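Local atomic coordinates of probable oxidoreductase (Pseudomonas aeruginosa, PDB entry 4B7C), a protein that probably catalyses an NADP-dependent oxidoreduction of unidentified substrates as a medium-chain dehydrogenase/reductase with a Rossmann-fold cofactor domain. Residues 20-28 and 313-321; 39-48 and 100-110. One frame throughout, in Å; residues are numbered along the deposited sequence.

In the fold
From the N terminus, strand 7-13 pairs with strand 26-32 in a two-stranded antiparallel sheet; the loop before the second strand and its start, residues 20-28, form one side of contact 1. Their partner, 313-321, comes near the C terminus, so contact 1 closes a loop of 284 residues that takes in the whole six-stranded parallel Rossmann sheet. Nested inside it, contact 2 closes a loop of 51 residues by pairing strands 41-49 and 105-108 in the mixed sheet of the GroES-like domain, which strands 307-311 and 331-335 complete. The centres lie about 20 Å apart, yet L313 and F316 pack on V102 of contact 2. F316 and T319 also touch strand 331-335.

Contact 1: 20-28 and 313-321; sequences LPGRDTFSF and LETFPETLL
The F26 ring receives the edge of F316 on one face, with CE2 of F316 over its centre; the methyl CG2 of T25 covers the opposite face. This T-shaped pair has centroids 5.0 Å apart and planes at 68°. F316 gets there with CG anti to the backbone N (chi1 170°), which carries its ring toward strand 26-28. L320 adds a methyl, its CD2 lying 4.0 Å from CZ of F26. At the F28 ring, CD2 of L313 comes to the edge, 4.4 Å from CE1. The third flat group, the guanidinium of R23, works through its edge: NH1 donates to OE1 of E318 at 3.1 Å in a salt bridge, nearly within the guanidinium plane but from above the carboxylate, the two planes 56° apart. Bends at chi2 and chi3 bring the guanidinium beside P317, whose CB lies oblique to it, 3.9 Å from NH1. Farther along, CD2 of L321 reaches the carbonyl O of P21 at 3.3 Å. Y11 of strand 7-13 stacks on F28 and also meets F316. The contact thus joins a buried core of F26, F316 and L320, with exposed F28 at the margin, to an exposed ion pair that solvent would probably weaken.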
ATOM      1  N   LEU B  20      16.884  -7.699  21.738  1.00 61.82           N
ATOM      2  CA  LEU B  20      16.321  -8.981  22.137  1.00 62.72           C
ATOM      3  C   LEU B  20      15.938  -8.922  23.620  1.00 61.94           C
ATOM      4  O   LEU B  20      16.676  -8.358  24.418  1.00 64.19           O
ATOM      5  CB  LEU B  20      17.334 -10.131  21.904  1.00 63.03           C
ATOM      6  CG  LEU B  20      16.836 -11.489  21.426  1.00 64.01           C
ATOM      7  CD1 LEU B  20      16.178 -11.431  20.055  1.00 62.26           C
ATOM      8  CD2 LEU B  20      17.965 -12.516  21.451  1.00 63.94           C
ATOM      9  N   PRO B  21      14.770  -9.486  23.995  1.00 60.52           N
ATOM     10  CA  PRO B  21      14.433  -9.520  25.415  1.00 60.76           C
ATOM     11  C   PRO B  21      15.371 -10.443  26.158  1.00 59.92           C
ATOM     12  O   PRO B  21      15.780 -11.494  25.643  1.00 57.13           O
ATOM     13  CB  PRO B  21      12.980 -10.037  25.459  1.00 60.95           C
ATOM     14  CG  PRO B  21      12.673 -10.547  24.101  1.00 60.64           C
ATOM     15  CD  PRO B  21      13.715 -10.064  23.146  1.00 59.80           C
ATOM     16  N   GLY B  22      15.653 -10.063  27.391  1.00 63.20           N
ATOM     17  CA  GLY B  22      16.680 -10.719  28.152  1.00 64.63           C
ATOM     18  C   GLY B  22      16.131 -11.214  29.460  1.00 65.61           C
ATOM     19  O   GLY B  22      14.907 -11.322  29.653  1.00 72.27           O
ATOM     20  N   ARG B  23      17.039 -11.531  30.370  1.00 64.64           N
ATOM     21  CA  ARG B  23      16.642 -12.165  31.611  1.00 61.32           C
ATOM     22  C   ARG B  23      16.109 -11.165  32.629  1.00 59.57           C
ATOM     23  O   ARG B  23      15.511 -11.591  33.602  1.00 62.92           O
ATOM     24  CB  ARG B  23      17.741 -13.061  32.193  1.00 63.30           C
ATOM     25  CG  ARG B  23      18.074 -14.272  31.324  1.00 65.66           C
ATOM     26  CD  ARG B  23      16.898 -15.261  31.145  1.00 68.34           C
ATOM     27  NE  ARG B  23      16.661 -16.108  32.319  1.00 68.56           N
ATOM     28  CZ  ARG B  23      15.912 -17.212  32.316  1.00 67.83           C
ATOM     29  NH1 ARG B  23      15.335 -17.667  31.202  1.00 65.56           N
ATOM     30  NH2 ARG B  23      15.761 -17.884  33.445  1.00 69.19           N
ATOM     31  N   ASP B  24      16.293  -9.861  32.406  1.00 54.34           N
ATOM     32  CA  ASP B  24      15.785  -8.825  33.324  1.00 56.01           C
ATOM     33  C   ASP B  24      14.486  -8.186  32.760  1.00 49.76           C
ATOM     34  O   ASP B  24      13.872  -7.330  33.399  1.00 47.77           O
ATOM     35  CB  ASP B  24      16.859  -7.738  33.617  1.00 61.87           C
ATOM     36  CG  ASP B  24      17.924  -8.153  34.702  1.00 65.39           C
ATOM     37  OD1 ASP B  24      18.027  -9.359  34.857  1.00 70.14           O
ATOM     38  OD2 ASP B  24      18.681  -7.325  35.378  1.00 72.12           O
ATOM     39  N   THR B  25      14.060  -8.620  31.576  1.00 47.28           N
ATOM     40  CA  THR B  25      12.885  -8.045  30.902  1.00 45.86           C
ATOM     41  C   THR B  25      11.600  -8.349  31.678  1.00 45.05           C
ATOM     42  O   THR B  25      10.725  -7.489  31.808  1.00 47.13           O
ATOM     43  CB  THR B  25      12.747  -8.576  29.464  1.00 46.21           C
ATOM     44  OG1 THR B  25      13.966  -8.308  28.738  1.00 47.18           O
ATOM     45  CG2 THR B  25      11.592  -7.893  28.769  1.00 48.09           C
ATOM     46  N   PHE B  26      11.514  -9.564  32.210  1.00 44.64           N
ATOM     47  CA  PHE B  26      10.347  -9.995  32.990  1.00 45.01           C
ATOM     48  C   PHE B  26      10.667 -10.282  34.449  1.00 46.18           C
ATOM     49  O   PHE B  26      11.777 -10.672  34.784  1.00 49.04           O
ATOM     50  CB  PHE B  26       9.723 -11.241  32.378  1.00 42.73           C
ATOM     51  CG  PHE B  26       9.365 -11.088  30.938  1.00 40.69           C
ATOM     52  CD1 PHE B  26       8.228 -10.392  30.575  1.00 41.25           C
ATOM     53  CD2 PHE B  26      10.153 -11.646  29.953  1.00 39.99           C
ATOM     54  CE1 PHE B  26       7.893 -10.244  29.249  1.00 40.62           C
ATOM     55  CE2 PHE B  26       9.825 -11.506  28.621  1.00 42.15           C
ATOM     56  CZ  PHE B  26       8.692 -10.804  28.263  1.00 40.67           C
ATOM     57  N   SER B  27       9.679 -10.056  35.308  1.00 47.52           N
ATOM     58  CA  SER B  27       9.755 -10.413  36.732  1.00 50.58           C
ATOM     59  C   SER B  27       8.769 -11.537  37.043  1.00 51.01           C
ATOM     60  O   SER B  27       7.574 -11.434  36.746  1.00 48.25           O
ATOM     61  CB  SER B  27       9.501  -9.210  37.662  1.00 54.76           C
ATOM     62  OG  SER B  27      10.478  -8.213  37.467  1.00 62.18           O
ATOM     63  N   PHE B  28       9.280 -12.602  37.652  1.00 50.15           N
ATOM     64  CA  PHE B  28       8.463 -13.729  38.061  1.00 52.13           C
ATOM     65  C   PHE B  28       7.927 -13.498  39.465  1.00 52.45           C
ATOM     66  O   PHE B  28       8.680 -13.467  40.440  1.00 52.67           O
ATOM     67  CB  PHE B  28       9.272 -15.018  37.978  1.00 55.46           C
ATOM     68  CG  PHE B  28       8.433 -16.245  37.985  1.00 58.16           C
ATOM     69  CD1 PHE B  28       7.271 -16.293  37.230  1.00 60.91           C
ATOM     70  CD2 PHE B  28       8.806 -17.343  38.724  1.00 60.44           C
ATOM     71  CE1 PHE B  28       6.478 -17.409  37.228  1.00 60.69           C
ATOM     72  CE2 PHE B  28       8.021 -18.474  38.729  1.00 62.48           C
ATOM     73  CZ  PHE B  28       6.854 -18.507  37.982  1.00 61.70           C
ATOM     74  N   LEU B 313       5.136 -22.932  32.838  1.00 37.07           N
ATOM     75  CA  LEU B 313       4.990 -21.481  32.870  1.00 37.59           C
ATOM     76  C   LEU B 313       6.324 -20.790  33.170  1.00 41.77           C
ATOM     77  O   LEU B 313       6.670 -19.777  32.553  1.00 41.52           O
ATOM     78  CB  LEU B 313       3.969 -21.075  33.931  1.00 34.84           C
ATOM     79  CG  LEU B 313       3.794 -19.571  34.124  1.00 34.74           C
ATOM     80  CD1 LEU B 313       3.145 -18.976  32.876  1.00 32.54           C
ATOM     81  CD2 LEU B 313       2.972 -19.263  35.353  1.00 31.77           C
ATOM     82  N   GLU B 314       7.065 -21.373  34.107  1.00 42.86           N
ATOM     83  CA  GLU B 314       8.346 -20.833  34.580  1.00 47.34           C
ATOM     84  C   GLU B 314       9.398 -20.692  33.457  1.00 44.07           C
ATOM     85  O   GLU B 314      10.302 -19.881  33.566  1.00 45.89           O
ATOM     86  CB  GLU B 314       8.888 -21.655  35.786  1.00 52.64           C
ATOM     87  CG  GLU B 314       9.349 -23.087  35.474  1.00 58.48           C
ATOM     88  CD  GLU B 314       8.213 -24.102  35.366  1.00 64.57           C
ATOM     89  OE1 GLU B 314       7.023 -23.729  35.519  1.00 59.09           O
ATOM     90  OE2 GLU B 314       8.515 -25.293  35.115  1.00 72.04           O
ATOM     91  N   THR B 315       9.270 -21.482  32.392  1.00 41.86           N
ATOM     92  CA  THR B 315      10.201 -21.431  31.256  1.00 42.43           C
ATOM     93  C   THR B 315       9.920 -20.296  30.257  1.00 42.57           C
ATOM     94  O   THR B 315      10.659 -20.131  29.282  1.00 41.49           O
ATOM     95  CB  THR B 315      10.211 -22.744  30.449  1.00 44.19           C
ATOM     96  OG1 THR B 315       8.996 -22.867  29.693  1.00 42.80           O
ATOM     97  CG2 THR B 315      10.401 -23.959  31.378  1.00 41.21           C
ATOM     98  N   PHE B 316       8.887 -19.506  30.526  1.00 41.04           N
ATOM     99  CA  PHE B 316       8.412 -18.477  29.582  1.00 40.40           C
ATOM    100  C   PHE B 316       9.508 -17.582  28.933  1.00 39.65           C
ATOM    101  O   PHE B 316       9.597 -17.519  27.703  1.00 38.22           O
ATOM    102  CB  PHE B 316       7.322 -17.608  30.230  1.00 39.47           C
ATOM    103  CG  PHE B 316       6.967 -16.392  29.423  1.00 39.10           C
ATOM    104  CD1 PHE B 316       6.285 -16.518  28.236  1.00 39.97           C
ATOM    105  CD2 PHE B 316       7.390 -15.130  29.819  1.00 41.48           C
ATOM    106  CE1 PHE B 316       6.003 -15.407  27.465  1.00 40.18           C
ATOM    107  CE2 PHE B 316       7.113 -14.003  29.057  1.00 41.96           C
ATOM    108  CZ  PHE B 316       6.411 -14.146  27.868  1.00 40.03           C
ATOM    109  N   PRO B 317      10.331 -16.890  29.742  1.00 41.26           N
ATOM    110  CA  PRO B 317      11.373 -16.014  29.153  1.00 43.03           C
ATOM    111  C   PRO B 317      12.289 -16.709  28.170  1.00 43.72           C
ATOM    112  O   PRO B 317      12.627 -16.116  27.149  1.00 50.92           O
ATOM    113  CB  PRO B 317      12.185 -15.542  30.374  1.00 42.39           C
ATOM    114  CG  PRO B 317      11.248 -15.675  31.515  1.00 42.67           C
ATOM    115  CD  PRO B 317      10.427 -16.903  31.210  1.00 41.76           C
ATOM    116  N   GLU B 318      12.732 -17.925  28.495  1.00 44.90           N
ATOM    117  CA  GLU B 318      13.641 -18.657  27.602  1.00 45.49           C
ATOM    118  C   GLU B 318      12.883 -19.129  26.389  1.00 46.91           C
ATOM    119  O   GLU B 318      13.382 -19.011  25.274  1.00 47.32           O
ATOM    120  CB  GLU B 318      14.332 -19.862  28.262  1.00 48.05           C
ATOM    121  CG  GLU B 318      13.493 -20.922  28.928  1.00 47.74           C
ATOM    122  CD  GLU B 318      13.408 -20.756  30.434  1.00 47.18           C
ATOM    123  OE1 GLU B 318      12.980 -19.658  30.821  1.00 48.56           O
ATOM    124  OE2 GLU B 318      13.746 -21.690  31.230  1.00 51.05           O
ATOM    125  N   THR B 319      11.705 -19.707  26.631  1.00 44.44           N
ATOM    126  CA  THR B 319      10.891 -20.272  25.560  1.00 41.43           C
ATOM    127  C   THR B 319      10.514 -19.206  24.551  1.00 42.01           C
ATOM    128  O   THR B 319      10.506 -19.458  23.356  1.00 42.89           O
ATOM    129  CB  THR B 319       9.621 -20.958  26.105  1.00 42.45           C
ATOM    130  OG1 THR B 319       9.977 -21.957  27.077  1.00 43.79           O
ATOM    131  CG2 THR B 319       8.844 -21.593  24.962  1.00 40.54           C
ATOM    132  N   LEU B 320      10.251 -18.004  25.043  1.00 43.25           N
ATOM    133  CA  LEU B 320       9.977 -16.854  24.172  1.00 45.41           C
ATOM    134  C   LEU B 320      11.096 -16.552  23.159  1.00 47.86           C
ATOM    135  O   LEU B 320      10.814 -16.186  22.019  1.00 43.81           O
ATOM    136  CB  LEU B 320       9.695 -15.600  25.012  1.00 46.71           C
ATOM    137  CG  LEU B 320       9.159 -14.388  24.219  1.00 49.45           C
ATOM    138  CD1 LEU B 320       7.913 -14.732  23.410  1.00 52.39           C
ATOM    139  CD2 LEU B 320       8.878 -13.172  25.087  1.00 50.39           C
ATOM    140  N   LEU B 321      12.352 -16.695  23.587  1.00 49.56           N
ATOM    141  CA  LEU B 321      13.521 -16.468  22.713  1.00 47.88           C
ATOM    142  C   LEU B 321      13.587 -17.441  21.554  1.00 48.16           C
ATOM    143  O   LEU B 321      14.032 -17.074  20.464  1.00 49.87           O
ATOM    144  CB  LEU B 321      14.827 -16.553  23.496  1.00 48.86           C
ATOM    145  CG  LEU B 321      14.969 -15.397  24.493  1.00 51.29           C
ATOM    146  CD1 LEU B 321      16.344 -15.352  25.133  1.00 55.28           C
ATOM    147  CD2 LEU B 321      14.647 -14.051  23.855  1.00 51.26           C
TER

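Contact 2: 39-48 and 100-110; sequences GQILVKNEYL and LGVQDYFIGEP
I41 and V43 bond through their backbones to G108 and F106, forming the antiparallel ladder of strands 41-49 and 105-108 in the GroES-like domain. The hydrogen-bonded pairs I41-G108 and V43-F106 alternate with the non-hydrogen-bonded pairs L42-I107 and K44-Y105. L42, K44, Y105 and I107 share one face of the sheet: CD1 of L42 presses on CG1 of I107 at 3.4 Å, tighter than usual, and CD of K44 lies 3.4 Å from CE1 of Y105. On the other face, CD1 of I41 packs against CB of P110 at 3.8 Å. Where the ladder ends, D104 O accepts both N45 N and K44 NZ, which approach from opposite faces of its carbonyl plane. K44 can do so because its chain bends at chi2 and chi4, and its NZ also binds the O of N45. The N45 amide fastens the loop before strand 105-108: ND2 donates to Q103 O at 2.9 Å and to L100 O at 3.2 Å, each met from above its carbonyl plane. In the next shell, R9 forms a salt bridge with the D104 carboxylate, and OD1 of N8 accepts from Y105 N. The buried OD1 of N45 has no polar partner in the model and lies against CB of L100, 3.4 Å away.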
ATOM      1  N   GLY B  39     -19.570  -9.671  36.687  1.00 32.15           N
ATOM      2  CA  GLY B  39     -19.194  -9.427  35.285  1.00 31.36           C
ATOM      3  C   GLY B  39     -17.822  -9.961  34.918  1.00 30.37           C
ATOM      4  O   GLY B  39     -17.329  -9.749  33.807  1.00 31.55           O
ATOM      5  N   GLN B  40     -17.210 -10.691  35.846  1.00 30.71           N
ATOM      6  CA  GLN B  40     -15.909 -11.315  35.589  1.00 30.86           C
ATOM      7  C   GLN B  40     -15.983 -12.840  35.587  1.00 31.40           C
ATOM      8  O   GLN B  40     -16.934 -13.439  36.094  1.00 30.46           O
ATOM      9  CB  GLN B  40     -14.886 -10.860  36.636  1.00 31.58           C
ATOM     10  CG  GLN B  40     -14.671  -9.348  36.687  1.00 32.12           C
ATOM     11  CD  GLN B  40     -13.532  -8.966  37.628  1.00 34.37           C
ATOM     12  OE1 GLN B  40     -13.260  -9.669  38.596  1.00 33.69           O
ATOM     13  NE2 GLN B  40     -12.888  -7.836  37.364  1.00 31.41           N
ATOM     14  N   ILE B  41     -14.941 -13.452  35.038  1.00 31.36           N
ATOM     15  CA  ILE B  41     -14.737 -14.894  35.143  1.00 29.82           C
ATOM     16  C   ILE B  41     -13.357 -15.210  35.718  1.00 32.31           C
ATOM     17  O   ILE B  41     -12.432 -14.389  35.665  1.00 29.88           O
ATOM     18  CB  ILE B  41     -14.918 -15.613  33.801  1.00 29.27           C
ATOM     19  CG1 ILE B  41     -13.836 -15.206  32.796  1.00 28.66           C
ATOM     20  CG2 ILE B  41     -16.326 -15.353  33.252  1.00 30.05           C
ATOM     21  CD1 ILE B  41     -13.900 -16.014  31.514  1.00 29.07           C
ATOM     22  N   LEU B  42     -13.251 -16.401  36.301  1.00 32.57           N
ATOM     23  CA  LEU B  42     -11.980 -16.961  36.780  1.00 30.98           C
ATOM     24  C   LEU B  42     -11.647 -18.154  35.912  1.00 31.26           C
ATOM     25  O   LEU B  42     -12.427 -19.122  35.835  1.00 29.82           O
ATOM     26  CB  LEU B  42     -12.053 -17.372  38.259  1.00 32.57           C
ATOM     27  CG  LEU B  42     -10.947 -18.318  38.793  1.00 32.77           C
ATOM     28  CD1 LEU B  42      -9.569 -17.692  38.662  1.00 32.57           C
ATOM     29  CD2 LEU B  42     -11.167 -18.784  40.230  1.00 31.69           C
ATOM     30  N   VAL B  43     -10.488 -18.093  35.270  1.00 29.29           N
ATOM     31  CA  VAL B  43     -10.052 -19.127  34.333  1.00 28.37           C
ATOM     32  C   VAL B  43      -8.730 -19.749  34.779  1.00 31.44           C
ATOM     33  O   VAL B  43      -7.787 -19.038  35.152  1.00 29.14           O
ATOM     34  CB  VAL B  43      -9.853 -18.583  32.908  1.00 28.38           C
ATOM     35  CG1 VAL B  43      -9.227 -19.642  32.016  1.00 27.69           C
ATOM     36  CG2 VAL B  43     -11.167 -18.094  32.305  1.00 27.20           C
ATOM     37  N   LYS B  44      -8.674 -21.084  34.765  1.00 30.98           N
ATOM     38  CA  LYS B  44      -7.412 -21.798  34.947  1.00 32.86           C
ATOM     39  C   LYS B  44      -6.726 -21.875  33.596  1.00 33.29           C
ATOM     40  O   LYS B  44      -7.225 -22.522  32.682  1.00 31.50           O
ATOM     41  CB  LYS B  44      -7.620 -23.209  35.507  1.00 36.05           C
ATOM     42  CG  LYS B  44      -6.333 -24.035  35.585  1.00 38.79           C
ATOM     43  CD  LYS B  44      -5.346 -23.490  36.615  1.00 42.78           C
ATOM     44  CE  LYS B  44      -3.911 -24.000  36.421  1.00 45.43           C
ATOM     45  NZ  LYS B  44      -3.068 -23.137  35.527  1.00 41.38           N
ATOM     46  N   ASN B  45      -5.600 -21.182  33.462  1.00 31.61           N
ATOM     47  CA  ASN B  45      -4.887 -21.156  32.191  1.00 31.39           C
ATOM     48  C   ASN B  45      -4.216 -22.504  31.929  1.00 31.43           C
ATOM     49  O   ASN B  45      -3.537 -23.043  32.796  1.00 33.95           O
ATOM     50  CB  ASN B  45      -3.856 -20.021  32.160  1.00 30.95           C
ATOM     51  CG  ASN B  45      -4.490 -18.640  32.263  1.00 31.91           C
ATOM     52  OD1 ASN B  45      -5.718 -18.486  32.176  1.00 30.97           O
ATOM     53  ND2 ASN B  45      -3.646 -17.615  32.425  1.00 30.34           N
ATOM     54  N   GLU B  46      -4.408 -23.037  30.728  1.00 32.03           N
ATOM     55  CA  GLU B  46      -3.878 -24.358  30.384  1.00 35.66           C
ATOM     56  C   GLU B  46      -2.763 -24.304  29.345  1.00 33.79           C
ATOM     57  O   GLU B  46      -1.727 -24.957  29.502  1.00 35.25           O
ATOM     58  CB  GLU B  46      -5.001 -25.275  29.889  1.00 37.97           C
ATOM     59  CG  GLU B  46      -5.985 -25.691  30.991  1.00 43.93           C
ATOM     60  CD  GLU B  46      -6.471 -27.139  30.957  1.00 46.23           C
ATOM     61  OE1 GLU B  46      -6.211 -27.871  29.950  1.00 47.29           O
ATOM     62  OE2 GLU B  46      -7.110 -27.532  31.990  1.00 54.72           O
ATOM     63  N   TYR B  47      -3.003 -23.545  28.283  1.00 32.67           N
ATOM     64  CA  TYR B  47      -2.027 -23.346  27.230  1.00 31.88           C
ATOM     65  C   TYR B  47      -1.972 -21.869  26.835  1.00 32.24           C
ATOM     66  O   TYR B  47      -3.002 -21.214  26.699  1.00 30.49           O
ATOM     67  CB  TYR B  47      -2.369 -24.163  26.004  1.00 33.75           C
ATOM     68  CG  TYR B  47      -2.325 -25.650  26.229  1.00 35.43           C
ATOM     69  CD1 TYR B  47      -1.145 -26.363  26.041  1.00 35.67           C
ATOM     70  CD2 TYR B  47      -3.463 -26.337  26.621  1.00 35.99           C
ATOM     71  CE1 TYR B  47      -1.094 -27.729  26.236  1.00 39.53           C
ATOM     72  CE2 TYR B  47      -3.432 -27.703  26.814  1.00 37.66           C
ATOM     73  CZ  TYR B  47      -2.249 -28.396  26.627  1.00 40.57           C
ATOM     74  OH  TYR B  47      -2.199 -29.743  26.815  1.00 40.86           O
ATOM     75  N   LEU B  48      -0.755 -21.378  26.623  1.00 31.60           N
ATOM     76  CA  LEU B  48      -0.520 -19.995  26.197  1.00 31.50           C
ATOM     77  C   LEU B  48       0.145 -19.932  24.846  1.00 30.53           C
ATOM     78  O   LEU B  48       0.984 -20.768  24.505  1.00 32.93           O
ATOM     79  CB  LEU B  48       0.342 -19.251  27.198  1.00 31.43           C
ATOM     80  CG  LEU B  48      -0.209 -19.182  28.617  1.00 31.56           C
ATOM     81  CD1 LEU B  48       0.804 -18.474  29.499  1.00 30.73           C
ATOM     82  CD2 LEU B  48      -1.591 -18.524  28.704  1.00 29.53           C
ATOM     83  N   LEU B 100      -5.448 -14.350  28.135  1.00 27.44           N
ATOM     84  CA  LEU B 100      -5.385 -14.916  29.496  1.00 26.29           C
ATOM     85  C   LEU B 100      -4.178 -14.443  30.305  1.00 28.06           C
ATOM     86  O   LEU B 100      -4.153 -14.561  31.531  1.00 26.12           O
ATOM     87  CB  LEU B 100      -5.377 -16.450  29.431  1.00 26.12           C
ATOM     88  CG  LEU B 100      -6.631 -17.091  28.806  1.00 27.14           C
ATOM     89  CD1 LEU B 100      -6.551 -18.619  28.828  1.00 26.60           C
ATOM     90  CD2 LEU B 100      -7.907 -16.598  29.483  1.00 24.94           C
ATOM     91  N   GLY B 101      -3.152 -13.968  29.606  1.00 28.16           N
ATOM     92  CA  GLY B 101      -1.955 -13.446  30.270  1.00 28.85           C
ATOM     93  C   GLY B 101      -0.950 -14.536  30.626  1.00 31.96           C
ATOM     94  O   GLY B 101      -1.302 -15.721  30.713  1.00 29.15           O
ATOM     95  N   VAL B 102       0.307 -14.131  30.835  1.00 32.51           N
ATOM     96  CA  VAL B 102       1.367 -15.076  31.174  1.00 31.52           C
ATOM     97  C   VAL B 102       1.308 -15.339  32.667  1.00 33.48           C
ATOM     98  O   VAL B 102       2.074 -14.772  33.457  1.00 35.31           O
ATOM     99  CB  VAL B 102       2.772 -14.596  30.757  1.00 33.82           C
ATOM    100  CG1 VAL B 102       3.805 -15.654  31.119  1.00 32.63           C
ATOM    101  CG2 VAL B 102       2.835 -14.323  29.254  1.00 31.02           C
ATOM    102  N   GLN B 103       0.388 -16.222  33.045  1.00 32.16           N
ATOM    103  CA  GLN B 103       0.089 -16.496  34.442  1.00 30.72           C
ATOM    104  C   GLN B 103      -0.686 -17.816  34.596  1.00 31.52           C
ATOM    105  O   GLN B 103      -1.134 -18.399  33.609  1.00 31.68           O
ATOM    106  CB  GLN B 103      -0.722 -15.354  35.055  1.00 30.47           C
ATOM    107  CG  GLN B 103      -2.009 -15.053  34.318  1.00 29.99           C
ATOM    108  CD  GLN B 103      -2.725 -13.832  34.831  1.00 29.96           C
ATOM    109  OE1 GLN B 103      -2.502 -13.374  35.962  1.00 29.80           O
ATOM    110  NE2 GLN B 103      -3.614 -13.294  33.993  1.00 28.87           N
ATOM    111  N   ASP B 104      -0.805 -18.278  35.836  1.00 31.51           N
ATOM    112  CA  ASP B 104      -1.523 -19.533  36.146  1.00 33.98           C
ATOM    113  C   ASP B 104      -3.032 -19.372  35.972  1.00 33.55           C
ATOM    114  O   ASP B 104      -3.709 -20.272  35.473  1.00 32.73           O
ATOM    115  CB  ASP B 104      -1.268 -19.988  37.587  1.00 33.29           C
ATOM    116  CG  ASP B 104       0.115 -20.587  37.790  1.00 33.99           C
ATOM    117  OD1 ASP B 104       0.562 -21.410  36.962  1.00 33.30           O
ATOM    118  OD2 ASP B 104       0.764 -20.205  38.796  1.00 36.85           O
ATOM    119  N   TYR B 105      -3.532 -18.223  36.419  1.00 32.77           N
ATOM    120  CA  TYR B 105      -4.968 -17.955  36.448  1.00 32.57           C
ATOM    121  C   TYR B 105      -5.284 -16.588  35.885  1.00 33.88           C
ATOM    122  O   TYR B 105      -4.554 -15.626  36.142  1.00 32.06           O
ATOM    123  CB  TYR B 105      -5.503 -17.978  37.879  1.00 33.55           C
ATOM    124  CG  TYR B 105      -5.395 -19.301  38.586  1.00 35.23           C
ATOM    125  CD1 TYR B 105      -6.421 -20.240  38.502  1.00 36.22           C
ATOM    126  CD2 TYR B 105      -4.277 -19.611  39.351  1.00 35.58           C
ATOM    127  CE1 TYR B 105      -6.334 -21.453  39.158  1.00 36.61           C
ATOM    128  CE2 TYR B 105      -4.176 -20.826  40.003  1.00 38.42           C
ATOM    129  CZ  TYR B 105      -5.217 -21.739  39.914  1.00 38.44           C
ATOM    130  OH  TYR B 105      -5.124 -22.946  40.551  1.00 39.94           O
ATOM    131  N   PHE B 106      -6.375 -16.511  35.125  1.00 31.94           N
ATOM    132  CA  PHE B 106      -6.922 -15.237  34.662  1.00 31.18           C
ATOM    133  C   PHE B 106      -8.178 -14.907  35.441  1.00 30.91           C
ATOM    134  O   PHE B 106      -9.079 -15.746  35.555  1.00 34.96           O
ATOM    135  CB  PHE B 106      -7.254 -15.259  33.170  1.00 31.11           C
ATOM    136  CG  PHE B 106      -8.094 -14.087  32.723  1.00 31.41           C
ATOM    137  CD1 PHE B 106      -7.499 -12.887  32.352  1.00 29.61           C
ATOM    138  CD2 PHE B 106      -9.492 -14.177  32.699  1.00 30.48           C
ATOM    139  CE1 PHE B 106      -8.264 -11.808  31.947  1.00 30.32           C
ATOM    140  CE2 PHE B 106     -10.261 -13.097  32.300  1.00 30.03           C
ATOM    141  CZ  PHE B 106      -9.648 -11.907  31.926  1.00 29.83           C
ATOM    142  N   ILE B 107      -8.227 -13.696  35.977  1.00 29.18           N
ATOM    143  CA  ILE B 107      -9.435 -13.141  36.573  1.00 29.78           C
ATOM    144  C   ILE B 107      -9.728 -11.797  35.938  1.00 31.00           C
ATOM    145  O   ILE B 107      -8.889 -10.906  35.942  1.00 28.96           O
ATOM    146  CB  ILE B 107      -9.335 -12.928  38.088  1.00 30.64           C
ATOM    147  CG1 ILE B 107      -9.228 -14.264  38.821  1.00 35.43           C
ATOM    148  CG2 ILE B 107     -10.564 -12.226  38.622  1.00 30.81           C
ATOM    149  CD1 ILE B 107      -9.227 -14.099  40.340  1.00 33.45           C
ATOM    150  N   GLY B 108     -10.922 -11.664  35.378  1.00 30.40           N
ATOM    151  CA  GLY B 108     -11.329 -10.407  34.769  1.00 32.50           C
ATOM    152  C   GLY B 108     -12.544 -10.502  33.868  1.00 33.19           C
ATOM    153  O   GLY B 108     -13.160 -11.570  33.723  1.00 32.41           O
ATOM    154  N   GLU B 109     -12.838  -9.385  33.216  1.00 32.79           N
ATOM    155  CA  GLU B 109     -13.881  -9.313  32.210  1.00 34.74           C
ATOM    156  C   GLU B 109     -13.456 -10.092  30.976  1.00 32.52           C
ATOM    157  O   GLU B 109     -12.361  -9.890  30.467  1.00 34.45           O
ATOM    158  CB  GLU B 109     -14.159  -7.856  31.837  1.00 37.25           C
ATOM    159  CG  GLU B 109     -14.914  -7.087  32.922  1.00 38.81           C
ATOM    160  CD  GLU B 109     -14.008  -6.481  33.988  1.00 39.43           C
ATOM    161  OE1 GLU B 109     -12.777  -6.368  33.811  1.00 43.23           O
ATOM    162  OE2 GLU B 109     -14.547  -6.114  35.032  1.00 40.35           O
ATOM    163  N   PRO B 110     -14.318 -10.990  30.473  1.00 32.34           N
ATOM    164  CA  PRO B 110     -13.944 -11.834  29.328  1.00 33.07           C
ATOM    165  C   PRO B 110     -14.108 -11.127  27.992  1.00 33.33           C
ATOM    166  O   PRO B 110     -14.702 -11.663  27.050  1.00 32.87           O
ATOM    167  CB  PRO B 110     -14.903 -13.016  29.442  1.00 31.58           C
ATOM    168  CG  PRO B 110     -16.124 -12.407  30.007  1.00 32.51           C
ATOM    169  CD  PRO B 110     -15.666 -11.321  30.957  1.00 32.84           C
TER